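Local coordinates for protein PfVFT1 (Plasmodium falciparum, PDB 5JKQ) that is of unproven function but has the bi-lobed Venus flytrap architecture of solute-binding proteins and probably binds a small solute between its lobes, at residues Asp18-Ala23 against Thr147-Leu152; Ile59-Asp64 against Ser115-Asn120; Glu193-Tyr198 against Asn220-Lys225; Asn216-Ile221 against Ile250-Gly255. The protein carries 3 engineered substitutions. All blocks are in the same frame, centred on the assembly; numbering follows the deposited sequence.

Interaction 1: Asp18-Ala23 against Thr147-Leu152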
loop_
_atom_site.group_PDB
_atom_site.type_symbol
_atom_site.label_atom_id
_atom_site.label_comp_id
_atom_site.label_asym_id
_atom_site.label_seq_id
_atom_site.Cartn_x
_atom_site.Cartn_y
_atom_site.Cartn_z
ATOM N N ASP A 18 11.489 -7.294 -10.816
ATOM C CA ASP A 18 11.738 -6.420 -11.958
ATOM C C ASP A 18 10.626 -6.507 -13.000
ATOM O O ASP A 18 10.143 -5.482 -13.480
ATOM C CB ASP A 18 13.083 -6.757 -12.604
ATOM C CG ASP A 18 14.256 -6.488 -11.680
ATOM O OD1 ASP A 18 14.134 -5.616 -10.793
ATOM O OD2 ASP A 18 15.304 -7.147 -11.843
ATOM N N ILE A 19 10.223 -7.722 -13.357
ATOM C CA ILE A 19 9.157 -7.889 -14.335
ATOM C C ILE A 19 7.844 -7.384 -13.743
ATOM O O ILE A 19 6.976 -6.888 -14.459
ATOM C CB ILE A 19 9.019 -9.361 -14.786
ATOM C CG1 ILE A 19 8.218 -9.440 -16.087
ATOM C CG2 ILE A 19 8.394 -10.229 -13.687
ATOM C CD1 ILE A 19 8.454 -10.715 -16.869
ATOM N N TYR A 20 7.722 -7.496 -12.425
ATOM C CA TYR A 20 6.584 -6.949 -11.700
ATOM C C TYR A 20 6.552 -5.427 -11.835
ATOM O O TYR A 20 5.516 -4.849 -12.164
ATOM C CB TYR A 20 6.652 -7.378 -10.233
ATOM C CG TYR A 20 5.856 -6.538 -9.260
ATOM C CD1 TYR A 20 4.515 -6.806 -9.010
ATOM C CD2 TYR A 20 6.458 -5.501 -8.562
ATOM C CE1 TYR A 20 3.794 -6.045 -8.109
ATOM C CE2 TYR A 20 5.747 -4.737 -7.661
ATOM C CZ TYR A 20 4.419 -5.012 -7.435
ATOM O OH TYR A 20 3.723 -4.244 -6.534
ATOM N N HIS A 21 7.693 -4.786 -11.602
ATOM C CA HIS A 21 7.797 -3.334 -11.742
ATOM C C HIS A 21 7.606 -2.906 -13.189
ATOM O O HIS A 21 7.037 -1.847 -13.467
ATOM C CB HIS A 21 9.151 -2.838 -11.237
ATOM C CG HIS A 21 9.280 -2.838 -9.748
ATOM N ND1 HIS A 21 10.499 -2.832 -9.107
ATOM C CD2 HIS A 21 8.341 -2.832 -8.772
ATOM C CE1 HIS A 21 10.307 -2.829 -7.800
ATOM N NE2 HIS A 21 9.007 -2.831 -7.571
ATOM N N ALA A 22 8.093 -3.731 -14.109
ATOM C CA ALA A 22 7.983 -3.436 -15.529
ATOM C C ALA A 22 6.528 -3.482 -15.982
ATOM O O ALA A 22 6.107 -2.698 -16.834
ATOM C CB ALA A 22 8.818 -4.407 -16.331
ATOM N N ALA A 23 5.763 -4.405 -15.411
ATOM C CA ALA A 23 4.356 -4.535 -15.755
ATOM C C ALA A 23 3.584 -3.314 -15.268
ATOM O O ALA A 23 2.763 -2.758 -15.997
ATOM C CB ALA A 23 3.782 -5.804 -15.164
ATOM N N THR A 147 3.251 -11.279 -1.551
ATOM C CA THR A 147 2.121 -10.738 -0.814
ATOM C C THR A 147 1.250 -9.967 -1.796
ATOM O O THR A 147 1.690 -9.642 -2.901
ATOM C CB THR A 147 2.557 -9.802 0.328
ATOM O OG1 THR A 147 3.117 -8.603 -0.223
ATOM C CG2 THR A 147 3.578 -10.483 1.229
ATOM N N ASP A 148 0.017 -9.680 -1.400
ATOM C CA ASP A 148 -0.844 -8.800 -2.175
ATOM C C ASP A 148 -0.216 -7.406 -2.204
ATOM O O ASP A 148 0.684 -7.112 -1.419
ATOM C CB ASP A 148 -2.251 -8.757 -1.575
ATOM C CG ASP A 148 -3.275 -8.173 -2.526
ATOM O OD1 ASP A 148 -3.225 -6.951 -2.779
ATOM O OD2 ASP A 148 -4.140 -8.935 -3.012
ATOM N N ASN A 149 -0.685 -6.548 -3.106
ATOM C CA ASN A 149 -0.114 -5.210 -3.243
ATOM C C ASN A 149 -0.616 -4.212 -2.200
ATOM O O ASN A 149 -0.028 -3.144 -2.040
ATOM C CB ASN A 149 -0.405 -4.645 -4.638
ATOM C CG ASN A 149 0.160 -5.505 -5.750
ATOM O OD1 ASN A 149 1.374 -5.584 -5.934
ATOM N ND2 ASN A 149 -0.724 -6.141 -6.513
ATOM N N TYR A 150 -1.694 -4.545 -1.494
ATOM C CA TYR A 150 -2.350 -3.564 -0.630
ATOM C C TYR A 150 -1.572 -3.293 0.651
ATOM O O TYR A 150 -1.814 -2.290 1.321
ATOM C CB TYR A 150 -3.786 -4.001 -0.288
ATOM C CG TYR A 150 -3.937 -5.265 0.541
ATOM C CD1 TYR A 150 -3.521 -5.315 1.868
ATOM C CD2 TYR A 150 -4.546 -6.393 0.007
ATOM C CE1 TYR A 150 -3.676 -6.461 2.623
ATOM C CE2 TYR A 150 -4.709 -7.542 0.756
ATOM C CZ TYR A 150 -4.273 -7.571 2.063
ATOM O OH TYR A 150 -4.432 -8.712 2.813
ATOM N N PHE A 151 -0.640 -4.177 0.987
ATOM C CA PHE A 151 0.114 -4.053 2.231
ATOM C C PHE A 151 0.844 -2.721 2.317
ATOM O O PHE A 151 1.369 -2.224 1.321
ATOM C CB PHE A 151 1.108 -5.205 2.369
ATOM C CG PHE A 151 0.464 -6.506 2.736
ATOM C CD1 PHE A 151 0.231 -6.825 4.063
ATOM C CD2 PHE A 151 0.077 -7.404 1.758
ATOM C CE1 PHE A 151 -0.370 -8.018 4.404
ATOM C CE2 PHE A 151 -0.525 -8.597 2.094
ATOM C CZ PHE A 151 -0.749 -8.904 3.419
ATOM N N LEU A 152 0.859 -2.144 3.514
ATOM C CA LEU A 152 1.501 -0.855 3.737
ATOM C C LEU A 152 3.000 -0.928 3.478
ATOM O O LEU A 152 3.634 -1.958 3.708
ATOM C CB LEU A 152 1.245 -0.371 5.166
ATOM C CG LEU A 152 -0.220 -0.205 5.579
ATOM C CD1 LEU A 152 -0.304 0.270 7.018
ATOM C CD2 LEU A 152 -0.951 0.759 4.655
#
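The Tyr20 ring meets Asn149 OD1 at its edge, in the ring plane, and His21 NE2 lies at the edge as well. The ring and the Asn149 amide are nearly parallel, 17° apart, and the two side chains pass each other running in opposite directions. The whole contact is one buried hydrogen bond. Tyr20 OH donates to Asn149 OD1 at 2.8 Å. The donor sits 28° away from the carbonyl plane. Tyr20 CE1 is also close, 3.3 Å from Asn149 OD1, so the amide oxygen rests against the ring rim beside the hydroxyl. Tyr20 reaches this far because CG is trans to its backbone N (chi1 160°), which points the ring off helix 14-29 and across to the loop. That loop leaves strand 146-147, an outer strand of the three-stranded parallel sheet in one lobe of the Venus flytrap fold. The bond therefore ties the N-terminal helix to the loop after that strand. Ala278 of strand 265-281 touches both Tyr20 and Asn149, while Trp103 and Met107 of helix 102-118 pack on Asn149. The loop is also shaped from within. Asp148 OD1 uses its anti lone pair to accept from Tyr150 N at 3.1 Å, forming an Asx turn that brackets Asn149. Asp148 OD2 is held separately by the hydroxyls of Tyr94 and Tyr129. Tyr150, the residue that closes the turn, places CE1 3.7 Å above the centre of one face of the Phe151 ring.

Interaction 2: Ile59-Asp64 against Ser115-Asn120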
loop_
_atom_site.group_PDB
_atom_site.type_symbol
_atom_site.label_atom_id
_atom_site.label_comp_id
_atom_site.label_asym_id
_atom_site.label_seq_id
_atom_site.Cartn_x
_atom_site.Cartn_y
_atom_site.Cartn_z
ATOM N N ILE A 59 12.914 -7.265 -20.386
ATOM C CA ILE A 59 13.112 -8.271 -19.346
ATOM C C ILE A 59 13.194 -9.684 -19.916
ATOM O O ILE A 59 12.377 -10.091 -20.743
ATOM C CB ILE A 59 11.983 -8.224 -18.285
ATOM C CG1 ILE A 59 11.848 -6.817 -17.693
ATOM C CG2 ILE A 59 12.241 -9.231 -17.162
ATOM C CD1 ILE A 59 13.110 -6.278 -17.043
ATOM N N ASN A 60 14.196 -10.421 -19.448
ATOM C CA ASN A 60 14.388 -11.818 -19.810
ATOM C C ASN A 60 13.250 -12.678 -19.278
ATOM O O ASN A 60 12.984 -12.688 -18.077
ATOM C CB ASN A 60 15.731 -12.312 -19.265
ATOM C CG ASN A 60 15.974 -13.783 -19.537
ATOM O OD1 ASN A 60 15.460 -14.344 -20.503
ATOM N ND2 ASN A 60 16.767 -14.414 -18.680
ATOM N N VAL A 61 12.576 -13.386 -20.178
ATOM C CA VAL A 61 11.456 -14.245 -19.805
ATOM C C VAL A 61 11.807 -15.711 -20.035
ATOM O O VAL A 61 10.929 -16.559 -20.192
ATOM C CB VAL A 61 10.182 -13.891 -20.597
ATOM C CG1 VAL A 61 9.727 -12.493 -20.254
ATOM C CG2 VAL A 61 10.414 -14.021 -22.100
ATOM N N LYS A 62 13.103 -15.993 -20.047
ATOM C CA LYS A 62 13.602 -17.345 -20.242
ATOM C C LYS A 62 13.620 -18.079 -18.899
ATOM O O LYS A 62 13.805 -17.457 -17.852
ATOM C CB LYS A 62 14.996 -17.290 -20.873
ATOM C CG LYS A 62 15.536 -18.608 -21.383
ATOM C CD LYS A 62 16.633 -18.365 -22.414
ATOM C CE LYS A 62 17.557 -19.563 -22.565
ATOM N NZ LYS A 62 16.812 -20.831 -22.799
ATOM N N ASP A 63 13.410 -19.392 -18.929
ATOM C CA ASP A 63 13.376 -20.192 -17.705
ATOM C C ASP A 63 14.731 -20.842 -17.424
ATOM O O ASP A 63 14.807 -21.893 -16.784
ATOM C CB ASP A 63 12.281 -21.263 -17.795
ATOM C CG ASP A 63 12.577 -22.328 -18.840
ATOM O OD1 ASP A 63 13.432 -22.099 -19.722
ATOM O OD2 ASP A 63 11.940 -23.400 -18.780
ATOM N N ASP A 64 15.795 -20.204 -17.902
ATOM C CA ASP A 64 17.157 -20.688 -17.688
ATOM C C ASP A 64 17.676 -20.288 -16.306
ATOM O O ASP A 64 18.509 -20.984 -15.723
ATOM C CB ASP A 64 18.094 -20.152 -18.781
ATOM C CG ASP A 64 18.064 -18.636 -18.894
ATOM O OD1 ASP A 64 17.100 -18.016 -18.397
ATOM O OD2 ASP A 64 19.003 -18.062 -19.489
ATOM N N SER A 115 1.892 -11.971 -18.206
ATOM C CA SER A 115 1.610 -13.150 -19.011
ATOM C C SER A 115 1.761 -12.856 -20.502
ATOM O O SER A 115 2.216 -13.708 -21.264
ATOM C CB SER A 115 0.204 -13.676 -18.720
ATOM O OG SER A 115 0.103 -14.164 -17.396
ATOM N N LYS A 116 1.390 -11.648 -20.913
ATOM C CA LYS A 116 1.451 -11.273 -22.323
ATOM C C LYS A 116 2.881 -11.014 -22.795
ATOM O O LYS A 116 3.122 -10.862 -23.993
ATOM C CB LYS A 116 0.582 -10.040 -22.582
ATOM C CG LYS A 116 -0.900 -10.364 -22.720
ATOM C CD LYS A 116 -1.729 -9.135 -23.070
ATOM C CE LYS A 116 -1.911 -8.215 -21.874
ATOM N NZ LYS A 116 -2.756 -7.032 -22.204
ATOM N N HIS A 117 3.825 -10.972 -21.860
ATOM C CA HIS A 117 5.231 -10.788 -22.207
ATOM C C HIS A 117 5.995 -12.106 -22.121
ATOM O O HIS A 117 6.748 -12.452 -23.031
ATOM C CB HIS A 117 5.887 -9.749 -21.300
ATOM C CG HIS A 117 7.353 -9.591 -21.545
ATOM N ND1 HIS A 117 7.876 -9.379 -22.804
ATOM C CD2 HIS A 117 8.412 -9.635 -20.702
ATOM C CE1 HIS A 117 9.191 -9.292 -22.724
ATOM N NE2 HIS A 117 9.542 -9.444 -21.459
ATOM N N ILE A 118 5.818 -12.830 -21.022
ATOM C CA ILE A 118 6.448 -14.139 -20.882
ATOM C C ILE A 118 5.847 -15.086 -21.906
ATOM O O ILE A 118 6.564 -15.784 -22.625
ATOM C CB ILE A 118 6.266 -14.729 -19.475
ATOM C CG1 ILE A 118 6.898 -13.801 -18.431
ATOM C CG2 ILE A 118 6.884 -16.128 -19.407
ATOM C CD1 ILE A 118 6.792 -14.290 -16.988
ATOM N N PHE A 119 4.519 -15.099 -21.951
ATOM C CA PHE A 119 3.773 -15.901 -22.909
ATOM C C PHE A 119 3.117 -14.959 -23.916
ATOM O O PHE A 119 3.635 -13.869 -24.160
ATOM C CB PHE A 119 2.748 -16.773 -22.181
ATOM C CG PHE A 119 3.370 -17.779 -21.259
ATOM C CD1 PHE A 119 3.924 -18.943 -21.763
ATOM C CD2 PHE A 119 3.410 -17.558 -19.893
ATOM C CE1 PHE A 119 4.503 -19.870 -20.921
ATOM C CE2 PHE A 119 3.987 -18.483 -19.045
ATOM C CZ PHE A 119 4.535 -19.641 -19.559
ATOM N N ASN A 120 1.991 -15.369 -24.494
ATOM C CA ASN A 120 1.333 -14.585 -25.536
ATOM C C ASN A 120 -0.178 -14.484 -25.305
ATOM O O ASN A 120 -0.961 -14.421 -26.254
ATOM C CB ASN A 120 1.625 -15.201 -26.908
ATOM C CG ASN A 120 1.694 -14.164 -28.015
ATOM O OD1 ASN A 120 2.541 -13.269 -27.991
ATOM N ND2 ASN A 120 0.816 -14.294 -29.006
#
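The backbones come closest where Val61 CA lies 5.1 Å from Ile118 CA, as the irregular segment 59-64 passes the last turn of helix 102-118. This is a loop packed on a helix C-terminus at the outer surface of one Venus flytrap lobe. The helix is still closed here, with Phe119 N bonded to Ser115 O, although Phe119 itself has left helical geometry. One polar bond and one apolar patch join the two parts. His117 NE2 donates to Ile59 O at 3.0 Å, with an N-H...O angle of 158°. The carbonyl oxygen lies close to the imidazole plane, and the donor is tilted 18° from the carbonyl plane. The His117 side chain gets there because CG is trans to the backbone N (chi1 176°), so the ring extends from the helix toward the loop and its NE2 edge faces the carbonyl. Val61 packs beside this bond. Its CB and CG1 lie against Ile118, with Val61 CG1 3.6 Å from Ile118 CG1 and Val61 CB 3.8 Å from Ile118 CA. Ile19 of helix 14-29 touches Ile59, Val61, His117 and Ile118 and completes the apolar cluster. Arg15 NH1, from the same helix, bonds to the carbonyl oxygens of Asn60 and Lys62. An Asx turn encloses Val61: Lys62 N donates to Asn60 OD1 at 2.9 Å, approaching from above the plane of the Asn60 side-chain amide.

Interaction 3: Glu193-Tyr198 against Asn220-Lys225; sequences EDLKSY and NIFLDK
This is an apolar helix-to-helix contact, partly buried, in the lobe containing strands 206-209, 227-229 and 250-253. Helix 192-201 meets the C-terminal turn of helix 212-222, and the nearest backbone points are Lys196 and Phe222, their CA atoms 7.8 Å apart. Phe222 is the central group. Its CB leaves beside the contact, but the ring swings in because CG is trans to the carbonyl carbon (chi1 -66°). Leu195 meets the far end of the ring: Leu195 CG and CD2 each lie 3.8 Å from Phe222 CZ, and the two side chains cross at about a right angle. Lys196 takes the neighbouring corner. Lys196 CA lies in the ring plane, at the edge, 3.8 Å from Phe222 CE1, and Lys196 CG is 3.9 Å from the same ring atom. Helix 212-222 is the connection of a beta-alpha-beta crossover, linking the parallel strands 206-209 and 227-229. Helix 192-201 precedes the first of these strands, so the contact joins successive helices of this alternating chain. The Lys196 chain is extended beyond CG and runs past the ring to Ile221, crossing it at about a right angle, and Lys196 CE lies 3.8 Å from Ile221 CG2. That same Ile221 CG2 sits 4.0 Å above the centre of one face of Phe222. This methyl therefore touches both the lysine and the ring. Past the helix end, Leu223 has positive phi. Lys225 then folds back toward helix 192-201, where its NZ bonds to the carbonyl oxygens of Ile199 and Ser200.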
loop_
_atom_site.group_PDB
_atom_site.type_symbol
_atom_site.label_atom_id
_atom_site.label_comp_id
_atom_site.label_asym_id
_atom_site.label_seq_id
_atom_site.Cartn_x
_atom_site.Cartn_y
_atom_site.Cartn_z
ATOM N N GLU A 193 1.337 24.071 6.259
ATOM C CA GLU A 193 2.295 25.086 6.688
ATOM C C GLU A 193 1.785 25.855 7.904
ATOM O O GLU A 193 2.520 26.050 8.873
ATOM C CB GLU A 193 2.592 26.058 5.543
ATOM C CG GLU A 193 3.593 27.154 5.887
ATOM C CD GLU A 193 4.986 26.619 6.155
ATOM O OE1 GLU A 193 5.248 25.438 5.835
ATOM O OE2 GLU A 193 5.823 27.381 6.685
ATOM N N ASP A 194 0.532 26.302 7.845
ATOM C CA ASP A 194 -0.079 27.013 8.963
ATOM C C ASP A 194 -0.174 26.099 10.180
ATOM O O ASP A 194 -0.037 26.549 11.317
ATOM C CB ASP A 194 -1.473 27.532 8.595
ATOM C CG ASP A 194 -1.436 28.646 7.568
ATOM O OD1 ASP A 194 -0.448 29.410 7.539
ATOM O OD2 ASP A 194 -2.409 28.764 6.793
ATOM N N LEU A 195 -0.415 24.815 9.929
ATOM C CA LEU A 195 -0.517 23.828 10.998
ATOM C C LEU A 195 0.818 23.687 11.721
ATOM O O LEU A 195 0.864 23.689 12.948
ATOM C CB LEU A 195 -0.968 22.475 10.440
ATOM C CG LEU A 195 -1.093 21.324 11.441
ATOM C CD1 LEU A 195 -2.155 21.618 12.492
ATOM C CD2 LEU A 195 -1.400 20.024 10.717
ATOM N N LYS A 196 1.897 23.565 10.951
ATOM C CA LYS A 196 3.243 23.458 11.513
ATOM C C LYS A 196 3.552 24.615 12.452
ATOM O O LYS A 196 4.057 24.411 13.556
ATOM C CB LYS A 196 4.292 23.416 10.401
ATOM C CG LYS A 196 4.422 22.077 9.696
ATOM C CD LYS A 196 5.520 22.133 8.643
ATOM C CE LYS A 196 5.382 21.018 7.624
ATOM N NZ LYS A 196 6.370 21.142 6.520
ATOM N N SER A 197 3.254 25.829 12.002
ATOM C CA SER A 197 3.461 27.019 12.815
ATOM C C SER A 197 2.695 26.918 14.126
ATOM O O SER A 197 3.246 27.184 15.191
ATOM C CB SER A 197 3.034 28.274 12.052
ATOM O OG SER A 197 3.850 28.475 10.911
ATOM N N TYR A 198 1.429 26.518 14.051
ATOM C CA TYR A 198 0.603 26.398 15.248
ATOM C C TYR A 198 1.174 25.369 16.223
ATOM O O TYR A 198 1.333 25.656 17.409
ATOM C CB TYR A 198 -0.832 26.023 14.880
ATOM C CG TYR A 198 -1.772 26.046 16.063
ATOM C CD1 TYR A 198 -2.404 27.221 16.451
ATOM C CD2 TYR A 198 -2.020 24.897 16.800
ATOM C CE1 TYR A 198 -3.258 27.249 17.535
ATOM C CE2 TYR A 198 -2.874 24.914 17.886
ATOM C CZ TYR A 198 -3.490 26.092 18.249
ATOM O OH TYR A 198 -4.342 26.117 19.329
ATOM N N ASN A 220 5.786 11.684 11.136
ATOM C CA ASN A 220 6.989 11.985 10.371
ATOM C C ASN A 220 7.317 13.472 10.386
ATOM O O ASN A 220 8.478 13.863 10.260
ATOM C CB ASN A 220 6.827 11.515 8.922
ATOM C CG ASN A 220 6.841 10.005 8.790
ATOM O OD1 ASN A 220 7.534 9.310 9.533
ATOM N ND2 ASN A 220 6.074 9.491 7.836
ATOM N N ILE A 221 6.285 14.295 10.538
ATOM C CA ILE A 221 6.442 15.743 10.505
ATOM C C ILE A 221 6.654 16.320 11.901
ATOM O O ILE A 221 7.571 17.113 12.116
ATOM C CB ILE A 221 5.207 16.429 9.872
ATOM C CG1 ILE A 221 4.896 15.829 8.497
ATOM C CG2 ILE A 221 5.418 17.940 9.766
ATOM C CD1 ILE A 221 6.002 16.004 7.465
ATOM N N PHE A 222 5.810 15.918 12.846
ATOM C CA PHE A 222 5.736 16.599 14.135
ATOM C C PHE A 222 6.498 15.903 15.261
ATOM O O PHE A 222 6.790 16.527 16.277
ATOM C CB PHE A 222 4.271 16.773 14.535
ATOM C CG PHE A 222 3.510 17.691 13.624
ATOM C CD1 PHE A 222 3.860 19.026 13.524
ATOM C CD2 PHE A 222 2.455 17.222 12.863
ATOM C CE1 PHE A 222 3.172 19.877 12.687
ATOM C CE2 PHE A 222 1.760 18.071 12.021
ATOM C CZ PHE A 222 2.119 19.400 11.934
ATOM N N LEU A 223 6.822 14.626 15.083
ATOM C CA LEU A 223 7.616 13.899 16.071
ATOM C C LEU A 223 6.897 13.853 17.426
ATOM O O LEU A 223 5.724 13.484 17.489
ATOM C CB LEU A 223 9.001 14.541 16.211
ATOM C CG LEU A 223 9.735 14.834 14.901
ATOM C CD1 LEU A 223 10.978 15.670 15.167
ATOM C CD2 LEU A 223 10.092 13.542 14.186
ATOM N N ASP A 224 7.588 14.227 18.502
ATOM C CA ASP A 224 7.024 14.135 19.847
ATOM C C ASP A 224 6.411 15.454 20.319
ATOM O O ASP A 224 6.087 15.603 21.498
ATOM C CB ASP A 224 8.097 13.683 20.840
ATOM C CG ASP A 224 9.178 14.726 21.052
ATOM O OD1 ASP A 224 9.443 15.511 20.116
ATOM O OD2 ASP A 224 9.765 14.759 22.154
ATOM N N LYS A 225 6.249 16.407 19.404
ATOM C CA LYS A 225 5.614 17.684 19.732
ATOM C C LYS A 225 4.151 17.509 20.130
ATOM O O LYS A 225 3.555 18.400 20.738
ATOM C CB LYS A 225 5.702 18.648 18.548
ATOM C CG LYS A 225 6.749 19.736 18.699
ATOM C CD LYS A 225 6.229 20.893 19.541
ATOM C CE LYS A 225 7.086 22.139 19.376
ATOM N NZ LYS A 225 6.404 23.358 19.896
#

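Interaction 4: Asn216-Ile221 against Ile250-Gly255; sequences NALKNI and IGVISG
Leu218 chi1 of -89° and chi2 of 86° send both of its methyls from helix 212-222 toward strand 250-253. On the strand, Ile250 places CG1 between its backbone N and carbonyl carbon (chi1 63°), and the extended chain beyond carries CD1 outward to the helix. Leu218 meets Ile250 and Val252 tip to tip. Leu218 CD2 lies 3.4 Å from Ile250 CD1, a tight methyl contact. The other branch, Leu218 CD1, is 3.5 Å from Val252 CG1 and 3.7 Å from Val252 CG2. The fork of the leucine therefore divides its methyls between two strand residues. Val252 CG2 also lies 3.9 Å from Leu218 CD2, so this valine methyl touches both leucine branches. Ile250 and Val252 are alternate residues and offer the same strand face; Gly251 between them takes no part. The contact is purely apolar and all three side chains are buried. This is ordinary helix-on-sheet packing within one lobe of the Venus flytrap fold. The Cys209-Cys215 disulfide joins the end of strand 206-209 to the same helix. Strand 250-253 lies between strand 206-209, parallel to it, and strand 175-184, antiparallel to it. Ile207 of strand 206-209 touches Leu218, Ile250 and Val252, while Leu195 of helix 192-201 packs on Ile250.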
loop_
_atom_site.group_PDB
_atom_site.type_symbol
_atom_site.label_atom_id
_atom_site.label_comp_id
_atom_site.label_asym_id
_atom_site.label_seq_id
_atom_site.Cartn_x
_atom_site.Cartn_y
_atom_site.Cartn_z
ATOM N N ASN A 216 0.815 8.062 11.639
ATOM C CA ASN A 216 2.203 7.885 11.228
ATOM C C ASN A 216 2.622 8.893 10.162
ATOM O O ASN A 216 3.745 9.397 10.184
ATOM C CB ASN A 216 2.430 6.461 10.712
ATOM C CG ASN A 216 2.926 5.518 11.795
ATOM O OD1 ASN A 216 3.760 5.885 12.623
ATOM N ND2 ASN A 216 2.413 4.292 11.793
ATOM N N ALA A 217 1.717 9.186 9.236
ATOM C CA ALA A 217 2.004 10.135 8.168
ATOM C C ALA A 217 2.313 11.519 8.734
ATOM O O ALA A 217 3.095 12.272 8.155
ATOM C CB ALA A 217 0.837 10.207 7.195
ATOM N N LEU A 218 1.702 11.844 9.871
ATOM C CA LEU A 218 1.929 13.131 10.523
ATOM C C LEU A 218 3.040 13.051 11.566
ATOM O O LEU A 218 3.679 14.057 11.875
ATOM C CB LEU A 218 0.642 13.640 11.176
ATOM C CG LEU A 218 -0.249 14.498 10.273
ATOM C CD1 LEU A 218 -1.182 13.630 9.444
ATOM C CD2 LEU A 218 -1.026 15.509 11.095
ATOM N N LYS A 219 3.264 11.859 12.111
ATOM C CA LYS A 219 4.336 11.656 13.078
ATOM C C LYS A 219 5.685 11.961 12.432
ATOM O O LYS A 219 6.609 12.440 13.093
ATOM C CB LYS A 219 4.317 10.225 13.621
ATOM C CG LYS A 219 5.251 9.997 14.807
ATOM C CD LYS A 219 5.602 8.527 14.981
ATOM C CE LYS A 219 5.308 8.045 16.391
ATOM N NZ LYS A 219 3.847 8.004 16.671
ATOM N N ASN A 220 5.786 11.684 11.136
ATOM C CA ASN A 220 6.989 11.985 10.371
ATOM C C ASN A 220 7.317 13.472 10.386
ATOM O O ASN A 220 8.478 13.863 10.260
ATOM C CB ASN A 220 6.827 11.515 8.922
ATOM C CG ASN A 220 6.841 10.005 8.790
ATOM O OD1 ASN A 220 7.534 9.310 9.533
ATOM N ND2 ASN A 220 6.074 9.491 7.836
ATOM N N ILE A 221 6.285 14.295 10.538
ATOM C CA ILE A 221 6.442 15.743 10.505
ATOM C C ILE A 221 6.654 16.320 11.901
ATOM O O ILE A 221 7.571 17.113 12.116
ATOM C CB ILE A 221 5.207 16.429 9.872
ATOM C CG1 ILE A 221 4.896 15.829 8.497
ATOM C CG2 ILE A 221 5.418 17.940 9.766
ATOM C CD1 ILE A 221 6.002 16.004 7.465
ATOM N N ILE A 250 -6.675 18.334 15.690
ATOM C CA ILE A 250 -7.000 17.915 14.330
ATOM C C ILE A 250 -7.438 16.460 14.291
ATOM O O ILE A 250 -7.210 15.698 15.233
ATOM C CB ILE A 250 -5.804 18.095 13.358
ATOM C CG1 ILE A 250 -4.624 17.201 13.763
ATOM C CG2 ILE A 250 -5.385 19.556 13.297
ATOM C CD1 ILE A 250 -3.559 17.083 12.696
ATOM N N GLY A 251 -8.070 16.094 13.183
ATOM C CA GLY A 251 -8.420 14.716 12.902
ATOM C C GLY A 251 -7.783 14.307 11.589
ATOM O O GLY A 251 -7.947 14.989 10.577
ATOM N N VAL A 252 -7.039 13.205 11.613
ATOM C CA VAL A 252 -6.386 12.686 10.417
ATOM C C VAL A 252 -7.188 11.514 9.868
ATOM O O VAL A 252 -7.484 10.561 10.590
ATOM C CB VAL A 252 -4.943 12.227 10.699
ATOM C CG1 VAL A 252 -4.215 11.946 9.391
ATOM C CG2 VAL A 252 -4.192 13.276 11.510
ATOM N N ILE A 253 -7.531 11.586 8.588
ATOM C CA ILE A 253 -8.388 10.581 7.979
ATOM C C ILE A 253 -8.205 10.563 6.461
ATOM O O ILE A 253 -7.909 11.590 5.851
ATOM C CB ILE A 253 -9.869 10.835 8.352
ATOM C CG1 ILE A 253 -10.728 9.616 8.012
ATOM C CG2 ILE A 253 -10.397 12.112 7.683
ATOM C CD1 ILE A 253 -12.003 9.542 8.823
ATOM N N SER A 254 -8.372 9.390 5.860
ATOM C CA SER A 254 -8.114 9.211 4.434
ATOM C C SER A 254 -9.306 9.589 3.556
ATOM O O SER A 254 -9.153 9.780 2.350
ATOM C CB SER A 254 -7.717 7.760 4.154
ATOM O OG SER A 254 -6.627 7.366 4.968
ATOM N N GLY A 255 -10.490 9.692 4.155
ATOM C CA GLY A 255 -11.692 10.000 3.400
ATOM C C GLY A 255 -12.768 10.708 4.199
ATOM O O GLY A 255 -12.773 10.674 5.430
#

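The four contacts fall into two pairs on the two halves of the chain. Interactions 1 and 2 have centres 17 Å apart, and Ile19 connects them: Ile19 CD1 is 3.8 Å from Ile118 CG1. Interaction 2 is nested within the loop that interaction 1 closes. Interactions 3 and 4 share helix 212-222, have centres 11 Å apart, and touch where Leu195 CD1 lies 3.9 Å from Ile250 CG2. The pairs do not touch. Interactions 2 and 3 lie on opposite sides of the chain centre, 49 Å apart between centres, while the nearest atoms of interactions 1 and 4 are about 7 Å apart. This division is consistent with a two-lobed Venus flytrap.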